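PDB 6CGK: effector protein Lem4 (lpg1101) from Legionella pneumophila subsp. pneumophila, which acts as a membrane-associated protein tyrosine phosphatase and translocated effector, represented here by its haloacid dehalogenase (HAD) domain in an inactive mutant form. Local coordinates for residues 18-24 / 87-93; 115-119 / 139-143; 149-155 / 175-181. The protein carries 1 engineered substitution. All blocks are in the same frame, centred on the assembly; numbering follows the deposited sequence.

How the contacts relate
All three contacts are built on one parallel sheet of five strands, ordered 116-118, 89-93, 19-23, 150-154, 176-180, the Rossmann-like core of a HAD domain. Contact 1 joins the central strand 19-23 to its neighbour 89-93, contact 3 adds the last strand on one border, and contact 2 ties the opposite border strand to helix 132-140 at His-139. They follow one another along the chain without overlap. Centre to centre, it is about 9 Å between contacts 1 and 2, about 10 Å between contacts 1 and 3, and about 16 Å between contacts 2 and 3. Contacts 1 and 3 bring Asn-23 and Asp-155 to one magnesium, while Glu-140 at contact 2 reaches Tyr-21 and Arg-150, connecting the helix to both.

Contact 1: residues 18-24 / 87-93; sequences NIVYLNF and QVKIVII. Engineered in segment 18-24: Asn-23 (natural residue Asp). With MG (magnesium ion), chain C; PO4 (phosphate ion), chain B.
Residues 18-24 and 87-93 run parallel, and their backbones pair through five regular hydrogen bonds: Lys-89 N gives to Asn-18 O, Val-20 N to Lys-89 O (2.8 Å), Val-91 N to Val-20 O, Leu-22 N to Val-91 O, and Ile-93 N to Leu-22 O. The last is the more tilted at its acceptor, its donor standing 29° from the carbonyl plane. At the Asn-18 end a side chain adds to the backbone pairing, ND2 giving to Gln-87 O at 3.1 Å nearly in its own amide plane.

On the face carrying Ile-19, Tyr-21, Val-91 and Ile-93, the tyrosine ring is the centrepiece. With its CG beside the backbone N (chi1 -73°), the ring lies alongside Val-91, its CD1 3.6 Å from Val-91 CB, and also meets Ile-93 CD1. Ile-19 CG2 sits 3.7 Å above the ring, over its centre, and touches Val-91 CG2 as well, so the ring is covered from within its own strand. Its hydroxyl hydrogen-bonds Glu-140 of helix 132-140. On the face of Val-20 and Leu-22, Val-20 CG2 meets Val-88 CG1, and Leu-22 CD1 lies 4.1 Å from Ile-90 CG2.

Beyond Leu-22, Phe-24 N gives a bent hydrogen bond to phosphate O1 (3.3 Å, 136°). Asn-23, engineered in place of Asp, is a ligand of the magnesium, at the position where HAD phosphatases carry their nucleophilic aspartate. Ser-94, Arg-95, Asp-25 and Lys-132 also hold the phosphate. Helix 72-82 packs on Leu-22, Val-88 and Ile-90, helix 132-140 on Ile-19 and Ile-93, and strand 150-154 continues the sheet beyond 19-23.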
loop_
_atom_site.group_PDB
_atom_site.type_symbol
_atom_site.label_atom_id
_atom_site.label_comp_id
_atom_site.label_asym_id
_atom_site.label_seq_id
_atom_site.Cartn_x
_atom_site.Cartn_y
_atom_site.Cartn_z
ATOM N N ASN A 18 -3.968 13.990 3.459
ATOM C CA ASN A 18 -3.655 13.439 2.149
ATOM C C ASN A 18 -3.236 11.992 2.344
ATOM O O ASN A 18 -2.286 11.737 3.080
ATOM C CB ASN A 18 -2.531 14.228 1.486
ATOM C CG ASN A 18 -2.869 15.711 1.389
ATOM O OD1 ASN A 18 -3.900 16.068 0.825
ATOM N ND2 ASN A 18 -2.037 16.556 1.964
ATOM N N ILE A 19 -3.960 11.060 1.725
ATOM C CA ILE A 19 -3.713 9.632 1.926
ATOM C C ILE A 19 -3.570 8.931 0.587
ATOM O O ILE A 19 -4.348 9.174 -0.350
ATOM C CB ILE A 19 -4.837 8.980 2.744
ATOM C CG1 ILE A 19 -4.961 9.694 4.088
ATOM C CG2 ILE A 19 -4.551 7.474 2.954
ATOM C CD1 ILE A 19 -6.198 9.174 4.887
ATOM N N VAL A 20 -2.579 8.037 0.525
ATOM C CA VAL A 20 -2.315 7.167 -0.612
ATOM C C VAL A 20 -2.676 5.754 -0.165
ATOM O O VAL A 20 -2.019 5.193 0.720
ATOM C CB VAL A 20 -0.849 7.261 -1.056
ATOM C CG1 VAL A 20 -0.538 6.232 -2.141
ATOM C CG2 VAL A 20 -0.518 8.697 -1.509
ATOM N N TYR A 21 -3.734 5.195 -0.758
ATOM C CA TYR A 21 -4.211 3.847 -0.475
ATOM C C TYR A 21 -3.722 2.930 -1.581
ATOM O O TYR A 21 -4.113 3.093 -2.742
ATOM C CB TYR A 21 -5.739 3.795 -0.444
ATOM C CG TYR A 21 -6.417 4.418 0.749
ATOM C CD1 TYR A 21 -6.328 3.832 2.000
ATOM C CD2 TYR A 21 -7.217 5.569 0.606
ATOM C CE1 TYR A 21 -6.996 4.357 3.097
ATOM C CE2 TYR A 21 -7.875 6.113 1.704
ATOM C CZ TYR A 21 -7.762 5.512 2.944
ATOM O OH TYR A 21 -8.438 6.033 4.023
ATOM N N LEU A 22 -2.912 1.944 -1.222
ATOM C CA LEU A 22 -2.291 1.069 -2.205
ATOM C C LEU A 22 -2.656 -0.367 -1.879
ATOM O O LEU A 22 -2.450 -0.825 -0.748
ATOM C CB LEU A 22 -0.773 1.227 -2.213
ATOM C CG LEU A 22 -0.156 2.629 -2.324
ATOM C CD1 LEU A 22 1.357 2.577 -2.224
ATOM C CD2 LEU A 22 -0.583 3.303 -3.626
ATOM N N ASN A 23 -3.200 -1.064 -2.866
ATOM C CA ASN A 23 -3.186 -2.502 -2.846
ATOM C C ASN A 23 -1.734 -2.990 -2.876
ATOM O O ASN A 23 -0.835 -2.266 -3.289
ATOM C CB ASN A 23 -3.958 -3.027 -4.058
ATOM C CG ASN A 23 -4.005 -4.483 -4.106
ATOM O OD1 ASN A 23 -3.460 -5.089 -5.024
ATOM N ND2 ASN A 23 -4.684 -5.091 -3.135
ATOM N N PHE A 24 -1.505 -4.232 -2.434
ATOM C CA PHE A 24 -0.125 -4.741 -2.455
ATOM C C PHE A 24 0.145 -5.678 -3.631
ATOM O O PHE A 24 0.889 -5.317 -4.542
ATOM C CB PHE A 24 0.224 -5.461 -1.148
ATOM C CG PHE A 24 1.668 -5.874 -1.056
ATOM C CD1 PHE A 24 2.649 -4.911 -0.783
ATOM C CD2 PHE A 24 2.043 -7.192 -1.230
ATOM C CE1 PHE A 24 4.001 -5.296 -0.691
ATOM C CE2 PHE A 24 3.392 -7.588 -1.146
ATOM C CZ PHE A 24 4.370 -6.627 -0.881
ATOM N N GLN A 87 3.075 15.021 5.648
ATOM C CA GLN A 87 2.094 15.716 4.811
ATOM C C GLN A 87 1.252 14.738 3.993
ATOM O O GLN A 87 0.098 15.043 3.655
ATOM C CB GLN A 87 2.788 16.717 3.886
ATOM C CG GLN A 87 2.978 18.108 4.479
ATOM C CD GLN A 87 4.256 18.246 5.273
ATOM O OE1 GLN A 87 5.139 17.391 5.210
ATOM N NE2 GLN A 87 4.371 19.339 6.019
ATOM N N VAL A 88 1.801 13.561 3.684
ATOM C CA VAL A 88 1.110 12.509 2.948
ATOM C C VAL A 88 1.340 11.210 3.702
ATOM O O VAL A 88 2.457 10.945 4.147
ATOM C CB VAL A 88 1.632 12.395 1.502
ATOM C CG1 VAL A 88 0.883 11.302 0.733
ATOM C CG2 VAL A 88 1.561 13.762 0.820
ATOM N N LYS A 89 0.281 10.427 3.891
ATOM C CA LYS A 89 0.386 9.141 4.564
ATOM C C LYS A 89 0.129 8.036 3.557
ATOM O O LYS A 89 -0.674 8.198 2.633
ATOM C CB LYS A 89 -0.618 9.016 5.724
ATOM C CG LYS A 89 -0.279 9.868 6.947
ATOM C CD LYS A 89 0.463 9.038 7.988
ATOM C CE LYS A 89 0.745 9.840 9.251
ATOM N NZ LYS A 89 1.538 9.033 10.233
ATOM N N ILE A 90 0.807 6.908 3.756
ATOM C CA ILE A 90 0.667 5.723 2.917
ATOM C C ILE A 90 -0.076 4.661 3.709
ATOM O O ILE A 90 0.296 4.369 4.855
ATOM C CB ILE A 90 2.032 5.155 2.478
ATOM C CG1 ILE A 90 2.857 6.244 1.787
ATOM C CG2 ILE A 90 1.830 3.881 1.611
ATOM C CD1 ILE A 90 4.292 5.732 1.363
ATOM N N VAL A 91 -1.110 4.082 3.101
ATOM C CA VAL A 91 -1.888 3.008 3.708
ATOM C C VAL A 91 -1.896 1.845 2.718
ATOM O O VAL A 91 -2.343 2.010 1.578
ATOM C CB VAL A 91 -3.334 3.432 4.031
ATOM C CG1 VAL A 91 -4.091 2.256 4.632
ATOM C CG2 VAL A 91 -3.386 4.619 4.959
ATOM N N ILE A 92 -1.384 0.685 3.132
ATOM C CA ILE A 92 -1.422 -0.524 2.294
ATOM C C ILE A 92 -2.614 -1.375 2.727
ATOM O O ILE A 92 -2.780 -1.676 3.920
ATOM C CB ILE A 92 -0.109 -1.317 2.373
ATOM C CG1 ILE A 92 1.018 -0.487 1.736
ATOM C CG2 ILE A 92 -0.309 -2.677 1.686
ATOM C CD1 ILE A 92 2.434 -1.158 1.814
ATOM N N ILE A 93 -3.491 -1.712 1.783
ATOM C CA ILE A 93 -4.666 -2.522 2.097
ATOM C C ILE A 93 -4.566 -3.793 1.263
ATOM O O ILE A 93 -4.514 -3.730 0.027
ATOM C CB ILE A 93 -6.000 -1.797 1.825
ATOM C CG1 ILE A 93 -6.048 -0.469 2.589
ATOM C CG2 ILE A 93 -7.173 -2.705 2.226
ATOM C CD1 ILE A 93 -7.413 0.261 2.424
HETATM MG MG MG C . -3.809 -6.803 -5.881
HETATM P P PO4 B . -3.848 -7.986 -2.442
HETATM O O1 PO4 B . -2.667 -7.231 -1.857
HETATM O O2 PO4 B . -5.173 -7.685 -1.748
HETATM O O3 PO4 B . -3.534 -9.468 -2.292
HETATM O O4 PO4 B . -3.948 -7.721 -3.930
HETATM O O HOH W 1 -4.107 -8.575 -6.865
HETATM O O HOH W 2 -5.861 -6.504 -5.692
#

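Contact 2: residues 115-119 / 139-143; sequences IIIYP and HEEKP
With its CG beside the backbone N (chi1 -68°), Tyr-118 sends its ring toward His-139, whose own CG swings opposite its N (chi1 -165°) to bring the imidazole to meet it; the two side chains cross at about a right angle. Tyr-118 OH lies in the plane of the imidazole, 2.6 Å from His-139 ND1, in a short hydrogen bond whose proton could sit on either partner. ND1 in turn lies at the edge of the phenol ring, near its plane. The planes of the two rings are inclined by 68°, a geometry that brings hydroxyl and ring nitrogen together without overlapping the rings.

Ile-116, two residues earlier on the same strand, supports both groups. Its CG2 covers one face of the Tyr-118 ring, 3.6 Å above the plane and toward the rim, and its CD1 reaches the imidazole edge, 3.5 Å from His-139 CE1. A water also bonds to Tyr-118 OH at 2.7 Å, and Lys-142 NZ gives it a weak hydrogen bond. The lysine amine has Glu-144 as its salt-bridge partner, and its CD passes near the phenol oxygen.

The contact thus fastens the border strand 116-118 to helix 132-140 at His-139, over one face of the sheet. Beneath them runs strand 89-93, whose Val-91 touches both Tyr-118 and His-139, and His-139 goes on to pack against Ile-19 of strand 19-23.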
loop_
_atom_site.group_PDB
_atom_site.type_symbol
_atom_site.label_atom_id
_atom_site.label_comp_id
_atom_site.label_asym_id
_atom_site.label_seq_id
_atom_site.Cartn_x
_atom_site.Cartn_y
_atom_site.Cartn_z
ATOM N N ILE A 115 4.234 3.568 7.423
ATOM C CA ILE A 115 3.205 3.032 6.538
ATOM C C ILE A 115 2.233 2.215 7.369
ATOM O O ILE A 115 2.646 1.344 8.151
ATOM C CB ILE A 115 3.839 2.170 5.429
ATOM C CG1 ILE A 115 4.750 3.033 4.559
ATOM C CG2 ILE A 115 2.728 1.449 4.604
ATOM C CD1 ILE A 115 5.569 2.220 3.531
ATOM N N ILE A 116 0.931 2.470 7.185
ATOM C CA ILE A 116 -0.110 1.686 7.832
ATOM C C ILE A 116 -0.477 0.514 6.934
ATOM O O ILE A 116 -0.740 0.694 5.740
ATOM C CB ILE A 116 -1.341 2.560 8.122
ATOM C CG1 ILE A 116 -0.966 3.666 9.103
ATOM C CG2 ILE A 116 -2.488 1.686 8.649
ATOM C CD1 ILE A 116 -2.150 4.412 9.609
ATOM N N ILE A 117 -0.474 -0.687 7.500
ATOM C CA ILE A 117 -0.765 -1.905 6.753
ATOM C C ILE A 117 -2.046 -2.508 7.313
ATOM O O ILE A 117 -2.112 -2.847 8.503
ATOM C CB ILE A 117 0.391 -2.918 6.832
ATOM C CG1 ILE A 117 1.660 -2.336 6.208
ATOM C CG2 ILE A 117 -0.040 -4.225 6.158
ATOM C CD1 ILE A 117 2.900 -3.209 6.484
ATOM N N TYR A 118 -3.053 -2.660 6.452
ATOM C CA TYR A 118 -4.291 -3.361 6.810
ATOM C C TYR A 118 -4.298 -4.681 6.069
ATOM O O TYR A 118 -4.595 -4.718 4.861
ATOM C CB TYR A 118 -5.531 -2.540 6.453
ATOM C CG TYR A 118 -5.685 -1.305 7.294
ATOM C CD1 TYR A 118 -5.757 -1.380 8.684
ATOM C CD2 TYR A 118 -5.765 -0.063 6.695
ATOM C CE1 TYR A 118 -5.925 -0.177 9.473
ATOM C CE2 TYR A 118 -5.952 1.103 7.460
ATOM C CZ TYR A 118 -6.020 1.030 8.835
ATOM O OH TYR A 118 -6.185 2.216 9.568
ATOM N N PRO A 119 -3.953 -5.780 6.737
ATOM C CA PRO A 119 -3.671 -7.044 6.041
ATOM C C PRO A 119 -4.711 -8.122 6.311
ATOM O O PRO A 119 -5.724 -7.855 6.979
ATOM C CB PRO A 119 -2.319 -7.437 6.634
ATOM C CG PRO A 119 -2.543 -7.093 8.130
ATOM C CD PRO A 119 -3.450 -5.809 8.122
ATOM N N HIS A 139 -10.677 3.588 8.174
ATOM C CA HIS A 139 -9.553 4.513 8.223
ATOM C C HIS A 139 -10.023 5.955 8.153
ATOM O O HIS A 139 -9.544 6.804 8.919
ATOM C CB HIS A 139 -8.553 4.251 7.108
ATOM C CG HIS A 139 -7.246 4.927 7.358
ATOM N ND1 HIS A 139 -6.353 4.465 8.301
ATOM C CD2 HIS A 139 -6.737 6.090 6.895
ATOM C CE1 HIS A 139 -5.323 5.289 8.368
ATOM N NE2 HIS A 139 -5.536 6.288 7.531
ATOM N N GLU A 140 -10.955 6.261 7.245
ATOM C CA GLU A 140 -11.434 7.644 7.142
ATOM C C GLU A 140 -12.101 8.107 8.426
ATOM O O GLU A 140 -12.102 9.310 8.733
ATOM C CB GLU A 140 -12.400 7.783 5.960
ATOM C CG GLU A 140 -11.712 7.580 4.596
ATOM C CD GLU A 140 -10.650 8.656 4.299
ATOM O OE1 GLU A 140 -10.772 9.811 4.784
ATOM O OE2 GLU A 140 -9.693 8.343 3.563
ATOM N N GLU A 141 -12.659 7.182 9.195
ATOM C CA GLU A 141 -13.367 7.561 10.410
ATOM C C GLU A 141 -12.441 7.793 11.597
ATOM O O GLU A 141 -12.912 8.269 12.633
ATOM C CB GLU A 141 -14.418 6.501 10.744
ATOM C CG GLU A 141 -15.608 6.580 9.816
ATOM C CD GLU A 141 -16.639 5.489 10.066
ATOM O OE1 GLU A 141 -16.427 4.664 10.975
ATOM O OE2 GLU A 141 -17.650 5.453 9.340
ATOM N N LYS A 142 -11.148 7.501 11.465
ATOM C CA LYS A 142 -10.207 7.843 12.526
ATOM C C LYS A 142 -10.238 9.356 12.760
ATOM O O LYS A 142 -10.368 10.128 11.805
ATOM C CB LYS A 142 -8.795 7.380 12.163
ATOM C CG LYS A 142 -8.671 5.857 12.045
ATOM C CD LYS A 142 -7.235 5.465 11.673
ATOM C CE LYS A 142 -6.530 4.794 12.835
ATOM N NZ LYS A 142 -5.096 5.189 12.864
ATOM N N PRO A 143 -10.136 9.814 14.009
ATOM C CA PRO A 143 -10.339 11.245 14.274
ATOM C C PRO A 143 -9.277 12.158 13.672
ATOM O O PRO A 143 -9.534 13.366 13.532
ATOM C CB PRO A 143 -10.334 11.319 15.809
ATOM C CG PRO A 143 -9.467 10.199 16.218
ATOM C CD PRO A 143 -9.745 9.088 15.227
HETATM O O HOH W 3 -4.794 2.099 11.924
#

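Contact 3: residues 149-155 / 175-181; sequences FRLICDD and LVKFHNE. With MG (magnesium ion), chain C.
Segments 149-155 and 175-181 carry the parallel strands 150-154 and 176-180 of a beta-alpha-beta unit, joined through helix 157-169. Five backbone hydrogen bonds knit them together, running from Arg-150 N to Leu-175 O at one end to Asp-154 N to His-179 O (3.1 Å) at the other. A side chain takes over beyond these: Asn-180 ND2 gives to Asp-154 O at 2.6 Å, in the plane of its own amide but 36° out of the carbonyl plane. Outside the pair, Glu-194 takes His-179 NE2.

Side-chain packing differs on the two faces. On one, Leu-151 CD1 touches the edge of the His-179 imidazole in plane, 3.3 Å from CD2, with the Cys-153 sulfur also at that ring's edge; Tyr-191 stacks on His-179. On the opposite face Ile-152 CG2 meets Phe-178 CD1 at 3.8 Å. Phe-149 CE1 lies near Lys-177 CG.

Metal binding gathers where the strands end, the usual site of the HAD magnesium. Water 2 on the metal donates to Asp-154 OD1, which also accepts from Asp-156 N, and water 1 to Asp-155 OD2. With CG between the backbone N and the carbonyl carbon (chi1 62°), Asp-155 turns its carboxylate to the metal, and its OD1 binds magnesium at 2.3 Å.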
loop_
_atom_site.group_PDB
_atom_site.type_symbol
_atom_site.label_atom_id
_atom_site.label_comp_id
_atom_site.label_asym_id
_atom_site.label_seq_id
_atom_site.Cartn_x
_atom_site.Cartn_y
_atom_site.Cartn_z
ATOM N N PHE A 149 -6.602 15.190 -0.378
ATOM C CA PHE A 149 -6.235 14.427 -1.558
ATOM C C PHE A 149 -6.259 12.937 -1.266
ATOM O O PHE A 149 -5.841 12.496 -0.193
ATOM C CB PHE A 149 -4.843 14.849 -2.036
ATOM C CG PHE A 149 -4.341 14.064 -3.202
ATOM C CD1 PHE A 149 -4.878 14.241 -4.466
ATOM C CD2 PHE A 149 -3.314 13.154 -3.037
ATOM C CE1 PHE A 149 -4.390 13.508 -5.557
ATOM C CE2 PHE A 149 -2.822 12.410 -4.124
ATOM C CZ PHE A 149 -3.360 12.598 -5.382
ATOM N N ARG A 150 -6.766 12.161 -2.222
ATOM C CA ARG A 150 -6.790 10.703 -2.112
ATOM C C ARG A 150 -6.282 10.087 -3.403
ATOM O O ARG A 150 -6.794 10.388 -4.489
ATOM C CB ARG A 150 -8.204 10.156 -1.814
ATOM C CG ARG A 150 -8.794 10.553 -0.461
ATOM C CD ARG A 150 -7.955 10.007 0.712
ATOM N NE ARG A 150 -8.563 10.368 2.011
ATOM C CZ ARG A 150 -8.366 11.531 2.638
ATOM N NH1 ARG A 150 -7.580 12.464 2.099
ATOM N NH2 ARG A 150 -8.940 11.763 3.815
ATOM N N LEU A 151 -5.288 9.213 -3.275
ATOM C CA LEU A 151 -4.790 8.409 -4.381
ATOM C C LEU A 151 -5.071 6.951 -4.048
ATOM O O LEU A 151 -4.803 6.513 -2.924
ATOM C CB LEU A 151 -3.285 8.641 -4.601
ATOM C CG LEU A 151 -2.588 7.729 -5.618
ATOM C CD1 LEU A 151 -3.196 7.863 -7.009
ATOM C CD2 LEU A 151 -1.090 8.014 -5.652
ATOM N N ILE A 152 -5.651 6.214 -5.001
ATOM C CA ILE A 152 -5.972 4.795 -4.826
ATOM C C ILE A 152 -5.437 4.060 -6.031
ATOM O O ILE A 152 -5.797 4.396 -7.167
ATOM C CB ILE A 152 -7.483 4.542 -4.721
ATOM C CG1 ILE A 152 -8.088 5.259 -3.521
ATOM C CG2 ILE A 152 -7.777 3.023 -4.731
ATOM C CD1 ILE A 152 -9.628 5.124 -3.490
ATOM N N CYS A 153 -4.599 3.055 -5.789
ATOM C CA CYS A 153 -4.086 2.179 -6.836
ATOM C C CYS A 153 -4.436 0.731 -6.522
ATOM O O CYS A 153 -4.148 0.241 -5.422
ATOM C CB CYS A 153 -2.571 2.323 -6.978
ATOM S SG CYS A 153 -2.111 3.977 -7.475
ATOM N N ASP A 154 -5.058 0.048 -7.487
ATOM C CA ASP A 154 -5.362 -1.369 -7.350
ATOM C C ASP A 154 -5.298 -2.019 -8.723
ATOM O O ASP A 154 -5.701 -1.416 -9.720
ATOM C CB ASP A 154 -6.742 -1.572 -6.718
ATOM C CG ASP A 154 -6.872 -2.892 -5.999
ATOM O OD1 ASP A 154 -6.415 -3.920 -6.534
ATOM O OD2 ASP A 154 -7.445 -2.900 -4.891
ATOM N N ASP A 155 -4.782 -3.247 -8.774
ATOM C CA ASP A 155 -4.784 -3.997 -10.027
ATOM C C ASP A 155 -6.087 -4.761 -10.258
ATOM O O ASP A 155 -6.323 -5.238 -11.375
ATOM C CB ASP A 155 -3.629 -4.983 -10.058
ATOM C CG ASP A 155 -3.727 -6.008 -8.951
ATOM O OD1 ASP A 155 -3.837 -5.573 -7.795
ATOM O OD2 ASP A 155 -3.707 -7.229 -9.233
ATOM N N LEU A 175 -11.696 14.704 -4.141
ATOM C CA LEU A 175 -10.437 14.941 -4.835
ATOM C C LEU A 175 -9.672 13.618 -4.842
ATOM O O LEU A 175 -8.689 13.431 -4.140
ATOM C CB LEU A 175 -9.629 16.054 -4.165
ATOM C CG LEU A 175 -8.273 16.407 -4.772
ATOM C CD1 LEU A 175 -8.418 16.828 -6.227
ATOM C CD2 LEU A 175 -7.625 17.517 -3.955
ATOM N N VAL A 176 -10.153 12.684 -5.653
ATOM C CA VAL A 176 -9.606 11.334 -5.720
ATOM C C VAL A 176 -8.943 11.133 -7.068
ATOM O O VAL A 176 -9.482 11.538 -8.104
ATOM C CB VAL A 176 -10.699 10.273 -5.504
ATOM C CG1 VAL A 176 -10.090 8.891 -5.462
ATOM C CG2 VAL A 176 -11.459 10.559 -4.221
ATOM N N LYS A 177 -7.779 10.495 -7.059
ATOM C CA LYS A 177 -7.169 9.964 -8.270
ATOM C C LYS A 177 -7.165 8.454 -8.125
ATOM O O LYS A 177 -6.621 7.929 -7.153
ATOM C CB LYS A 177 -5.747 10.498 -8.470
ATOM C CG LYS A 177 -5.695 11.963 -8.865
ATOM C CD LYS A 177 -5.970 12.156 -10.353
ATOM C CE LYS A 177 -5.862 13.627 -10.743
ATOM N NZ LYS A 177 -5.641 13.813 -12.207
ATOM N N PHE A 178 -7.790 7.763 -9.069
ATOM C CA PHE A 178 -7.927 6.318 -8.997
ATOM C C PHE A 178 -7.234 5.713 -10.202
ATOM O O PHE A 178 -7.542 6.079 -11.342
ATOM C CB PHE A 178 -9.398 5.907 -8.949
ATOM C CG PHE A 178 -9.618 4.433 -9.069
ATOM C CD1 PHE A 178 -8.821 3.535 -8.366
ATOM C CD2 PHE A 178 -10.621 3.935 -9.882
ATOM C CE1 PHE A 178 -9.024 2.168 -8.480
ATOM C CE2 PHE A 178 -10.836 2.566 -9.998
ATOM C CZ PHE A 178 -10.040 1.681 -9.299
ATOM N N HIS A 179 -6.295 4.805 -9.950
ATOM C CA HIS A 179 -5.543 4.148 -11.009
ATOM C C HIS A 179 -5.706 2.644 -10.880
ATOM O O HIS A 179 -5.359 2.054 -9.849
ATOM C CB HIS A 179 -4.076 4.564 -10.963
ATOM C CG HIS A 179 -3.897 6.042 -11.088
ATOM N ND1 HIS A 179 -4.104 6.713 -12.274
ATOM C CD2 HIS A 179 -3.596 6.986 -10.167
ATOM C CE1 HIS A 179 -3.914 8.005 -12.085
ATOM N NE2 HIS A 179 -3.602 8.199 -10.816
ATOM N N ASN A 180 -6.266 2.040 -11.917
ATOM C CA ASN A 180 -6.408 0.597 -12.029
ATOM C C ASN A 180 -5.628 0.206 -13.272
ATOM O O ASN A 180 -5.970 0.633 -14.380
ATOM C CB ASN A 180 -7.884 0.205 -12.123
ATOM C CG ASN A 180 -8.082 -1.261 -12.387
ATOM O OD1 ASN A 180 -8.826 -1.639 -13.291
ATOM N ND2 ASN A 180 -7.404 -2.105 -11.614
ATOM N N GLU A 181 -4.543 -0.542 -13.080
ATOM C CA GLU A 181 -3.689 -0.960 -14.181
ATOM C C GLU A 181 -3.304 -2.416 -13.969
ATOM O O GLU A 181 -3.389 -2.942 -12.856
ATOM C CB GLU A 181 -2.429 -0.070 -14.284
ATOM C CG GLU A 181 -2.717 1.415 -14.474
ATOM C CD GLU A 181 -3.136 1.768 -15.888
ATOM O OE1 GLU A 181 -3.098 0.882 -16.762
ATOM O OE2 GLU A 181 -3.510 2.937 -16.128
HETATM MG MG MG C . -3.809 -6.803 -5.881
HETATM O O HOH W 2 -5.861 -6.504 -5.692
HETATM O O HOH W 1 -4.107 -8.575 -6.865
#